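Long-range contacts in reticulocyte binding protein (Streptococcus agalactiae COH1, PDB 3FAW), which probably hydrolyses alpha-1,6-glucosidic linkages of pullulan and related branched glucans, as a secreted, cell-wall-linked streptococcal pullulanase: residues A[509-514]-A[559-564]; A[515-520]-A[553-558]. All coordinates share one frame; numbering follows the deposited sequence. Where two conformers were deposited one is given.

Contact 1: residues A[509-514]-A[559-564]; sequences STDTVG and EADSPG. With CA (calcium ion), chain E.
Asp511 and Asp561 meet at a calcium ion, each giving it its OD1, at the N-terminal rim of the catalytic TIM barrel, just ahead of strands 513-516 and 566-568. Asp511 OD1 and Asp561 OD1 each lie 2.3 Å from the calcium and 3.5 Å from each other, and the two carboxylate planes are turned 42° apart. Thr510 adds its backbone O at 2.4 Å from the ion, and a water sits at the same distance from it. Met507 O and both carboxylate oxygens of Asp565 complete a shell of seven oxygens. No hydrogen bond passes directly between 509-514 and 559-564, so the ion is the main polar link between them. It probably also offsets the mutual repulsion of the gathered carboxylates.

Asp561 has its CG between the backbone N and the carbonyl carbon (chi1 73°), which turns the carboxylate from the 559-564 loop to the metal. Next to it, Ser562 brings its CB within 3.8 Å of Asp511 OD1, while its backbone N donates to Asp565 OD2, a second-shell bond consistent with holding that carboxylate in place. Behind the Thr510 carbonyl, the hydroxyls of Thr510 and Thr512 share a hydrogen bond. In strand 513-516, Gly514 bonds through its backbone to Met483 and Gly485 of the neighbouring strand, and Gly514 CA lies 3.8 Å from Gly564 O.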
# COMPACT_ATOMS: atom_id res chain seq x y z
N SER A 509 20.99 2.40 -0.81
CA SER A 509 21.34 3.61 -1.57
C SER A 509 20.37 4.78 -1.31
O SER A 509 20.36 5.76 -2.06
CB SER A 509 21.35 3.30 -3.07
OG SER A 509 22.22 2.22 -3.37
N THR A 510 19.55 4.67 -0.27
CA THR A 510 18.61 5.73 0.09
C THR A 510 18.24 5.64 1.57
O THR A 510 18.22 4.54 2.14
CB THR A 510 17.31 5.66 -0.77
OG1 THR A 510 16.47 6.81 -0.50
CG2 THR A 510 16.53 4.40 -0.47
N ASP A 511 17.98 6.78 2.19
CA ASP A 511 17.40 6.84 3.53
C ASP A 511 16.11 7.68 3.48
O ASP A 511 15.97 8.67 4.19
CB ASP A 511 18.37 7.45 4.56
CG ASP A 511 19.54 6.52 4.91
OD1 ASP A 511 19.51 5.31 4.59
OD2 ASP A 511 20.50 7.02 5.53
N THR A 512 15.18 7.26 2.63
CA THR A 512 13.91 7.97 2.44
C THR A 512 12.72 7.08 2.83
O THR A 512 12.09 7.30 3.86
CB THR A 512 13.76 8.44 0.97
OG1 THR A 512 13.86 7.32 0.08
CG2 THR A 512 14.83 9.46 0.63
N VAL A 513 12.45 6.06 2.01
CA VAL A 513 11.30 5.18 2.23
C VAL A 513 11.76 3.86 2.86
O VAL A 513 12.76 3.28 2.42
CB VAL A 513 10.58 4.89 0.90
CG1 VAL A 513 9.39 3.98 1.12
CG2 VAL A 513 10.14 6.20 0.23
N GLY A 514 11.04 3.41 3.89
CA GLY A 514 11.32 2.13 4.55
C GLY A 514 10.50 0.98 3.96
O GLY A 514 9.41 1.20 3.44
N GLU A 559 20.25 -5.61 2.52
CA GLU A 559 21.15 -4.74 3.28
C GLU A 559 20.43 -3.46 3.71
O GLU A 559 20.08 -2.62 2.88
CB GLU A 559 22.39 -4.38 2.45
CG GLU A 559 23.45 -3.55 3.19
CD GLU A 559 24.04 -4.25 4.41
OE1 GLU A 559 24.06 -5.50 4.44
OE2 GLU A 559 24.48 -3.54 5.34
N ALA A 560 20.22 -3.31 5.02
CA ALA A 560 19.73 -2.07 5.60
C ALA A 560 20.88 -1.34 6.29
O ALA A 560 21.34 -1.76 7.35
CB ALA A 560 18.61 -2.36 6.59
N ASP A 561 21.36 -0.25 5.68
CA ASP A 561 22.47 0.52 6.27
C ASP A 561 22.01 1.53 7.33
O ASP A 561 22.84 2.22 7.93
CB ASP A 561 23.33 1.19 5.17
CG ASP A 561 22.65 2.38 4.51
OD1 ASP A 561 21.42 2.36 4.32
OD2 ASP A 561 23.37 3.34 4.15
N SER A 562 20.70 1.59 7.56
CA SER A 562 20.10 2.44 8.60
C SER A 562 18.85 1.74 9.15
O SER A 562 18.12 1.10 8.39
CB SER A 562 19.76 3.81 8.02
OG SER A 562 18.86 4.54 8.85
N PRO A 563 18.58 1.86 10.47
CA PRO A 563 17.42 1.17 11.05
C PRO A 563 16.07 1.64 10.48
O PRO A 563 15.12 0.85 10.43
CB PRO A 563 17.52 1.48 12.55
CG PRO A 563 18.40 2.67 12.64
CD PRO A 563 19.34 2.61 11.49
N GLY A 564 16.00 2.90 10.06
CA GLY A 564 14.81 3.46 9.43
C GLY A 564 14.43 2.85 8.09
O GLY A 564 13.30 3.05 7.61
CA CA E . 19.38 3.17 3.67
O HOH W 1 21.11 4.27 2.40

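Contact 2: residues A[515-520]-A[553-558]; sequences VFSDDI and AQPGNF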
# COMPACT_ATOMS: atom_id res chain seq x y z
N VAL A 515 11.02 -0.24 4.04
CA VAL A 515 10.33 -1.40 3.49
C VAL A 515 10.03 -2.46 4.55
O VAL A 515 10.76 -2.61 5.53
CB VAL A 515 11.13 -2.07 2.34
CG1 VAL A 515 11.33 -1.09 1.18
CG2 VAL A 515 12.46 -2.61 2.86
N PHE A 516 8.94 -3.20 4.32
CA PHE A 516 8.55 -4.29 5.21
C PHE A 516 9.62 -5.37 5.28
O PHE A 516 10.17 -5.76 4.25
CB PHE A 516 7.21 -4.90 4.77
CG PHE A 516 6.03 -4.05 5.13
CD1 PHE A 516 5.43 -4.17 6.37
CD2 PHE A 516 5.54 -3.10 4.23
CE1 PHE A 516 4.34 -3.37 6.71
CE2 PHE A 516 4.46 -2.30 4.57
CZ PHE A 516 3.86 -2.44 5.81
N SER A 517 9.90 -5.84 6.49
CA SER A 517 10.87 -6.90 6.71
C SER A 517 10.20 -8.27 6.76
O SER A 517 9.74 -8.71 7.82
CB SER A 517 11.67 -6.65 7.99
OG SER A 517 12.65 -7.65 8.17
N ASP A 518 10.15 -8.94 5.62
CA ASP A 518 9.62 -10.31 5.56
C ASP A 518 10.50 -11.32 6.32
O ASP A 518 10.02 -12.37 6.74
CB ASP A 518 9.37 -10.77 4.11
CG ASP A 518 10.57 -10.56 3.18
OD1 ASP A 518 11.44 -9.72 3.47
OD2 ASP A 518 10.62 -11.24 2.14
N ASP A 519 11.78 -10.98 6.50
CA ASP A 519 12.72 -11.84 7.22
C ASP A 519 12.37 -12.00 8.70
O ASP A 519 12.37 -13.12 9.22
CB ASP A 519 14.15 -11.29 7.09
CG ASP A 519 15.21 -12.34 7.34
OD1 ASP A 519 15.03 -13.49 6.87
OD2 ASP A 519 16.24 -12.02 7.96
N ILE A 520 12.07 -10.90 9.39
CA ILE A 520 11.66 -10.97 10.79
C ILE A 520 10.27 -11.62 10.91
O ILE A 520 10.02 -12.38 11.85
CB ILE A 520 11.69 -9.58 11.51
CG1 ILE A 520 11.60 -9.78 13.03
CG2 ILE A 520 10.57 -8.67 11.01
CD1 ILE A 520 11.78 -8.50 13.85
N ALA A 553 17.43 -4.47 13.43
CA ALA A 553 17.01 -3.92 12.13
C ALA A 553 18.05 -4.21 11.05
O ALA A 553 18.35 -3.35 10.22
CB ALA A 553 16.72 -2.42 12.23
N GLN A 554 18.60 -5.41 11.08
CA GLN A 554 19.57 -5.86 10.09
C GLN A 554 19.12 -7.21 9.52
O GLN A 554 19.72 -8.24 9.81
CB GLN A 554 20.95 -5.97 10.73
CG GLN A 554 21.48 -4.63 11.23
CD GLN A 554 22.70 -4.75 12.10
OE1 GLN A 554 23.39 -5.88 12.02
NE2 GLN A 554 23.02 -3.83 12.86
N PRO A 555 18.04 -7.20 8.71
CA PRO A 555 17.53 -8.43 8.10
C PRO A 555 18.56 -9.14 7.22
O PRO A 555 19.42 -8.50 6.64
CB PRO A 555 16.34 -7.95 7.26
CG PRO A 555 16.58 -6.49 7.07
CD PRO A 555 17.22 -6.03 8.32
N GLY A 556 18.43 -10.46 7.13
CA GLY A 556 19.37 -11.28 6.37
C GLY A 556 19.13 -11.34 4.88
O GLY A 556 19.98 -11.85 4.14
N ASN A 557 17.98 -10.84 4.41
CA ASN A 557 17.62 -10.93 2.99
C ASN A 557 17.79 -9.62 2.19
O ASN A 557 17.60 -9.61 0.98
CB ASN A 557 16.21 -11.50 2.80
CG ASN A 557 15.13 -10.60 3.36
OD1 ASN A 557 15.38 -9.73 4.20
ND2 ASN A 557 13.90 -10.81 2.89
N PHE A 558 18.11 -8.53 2.87
CA PHE A 558 18.55 -7.30 2.19
C PHE A 558 19.42 -6.46 3.12
O PHE A 558 19.33 -6.58 4.34
CB PHE A 558 17.36 -6.49 1.65
CG PHE A 558 16.56 -5.73 2.70
CD1 PHE A 558 16.94 -4.45 3.09
CD2 PHE A 558 15.40 -6.28 3.23
CE1 PHE A 558 16.19 -3.74 4.04
CE2 PHE A 558 14.64 -5.58 4.17
CZ PHE A 558 15.04 -4.31 4.58
O HOH W 2 13.29 -8.59 5.46
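Asp519 faces the 553-558 loop from the first turn of helix 518-525. Asp519 CB lies 4.0 Å from Pro555 CB and 3.5 Å from Asn557 OD1. With CG anti to the backbone N (chi1 -158°), the carboxylate extends over the loop and stacks on the Asn557 amide, the two planes 29° apart. At the tip, Asp519 OD2 accepts a fairly straight bond from Gly556 N (2.8 Å), which arrives from above the carboxylate plane.

Asn557 also reaches the preceding aspartate: Asn557 ND2 donates to Asp518 OD1 at 2.8 Å, with the acceptor almost in the amide plane but approached 40° out of its own carboxylate plane. One water knits the group together, accepting from Ser517 OG and Asp519 N and donating to Asp518 OD1 and Asn557 OD1; with the Asp518 bond, this is consistent with the amide's orientation. Below this polar layer, Val515 CG2 lies 3.5 Å from Phe558 CZ, and Pro555 CG sits 3.6 Å above one face of the Phe558 ring. Ser517 holds the N-cap position, and the whole is a strand-to-helix turn of a beta/alpha (TIM) barrel, packed against the loop that follows the next helix, 544-551.

In the fold
Contacts 1 and 2 follow one another along strand 513-516 and draw on consecutive pieces of the loop between helix 544-551 and strand 566-568; their centres are 11 Å apart. Contact 1 lies at the start of the strand, where exposed aspartates meet through calcium and little surface is buried. Contact 2 takes the strand's end and the first turn of helix 518-525, buries nearly twice the area, and relies on direct and water-mediated hydrogen bonds over an apolar layer. Neither is wholly core or wholly surface. Within that loop Ala560 CB packs 3.8 Å from Ala553 O, so its two halves lie against each other beside the sixth barrel strand.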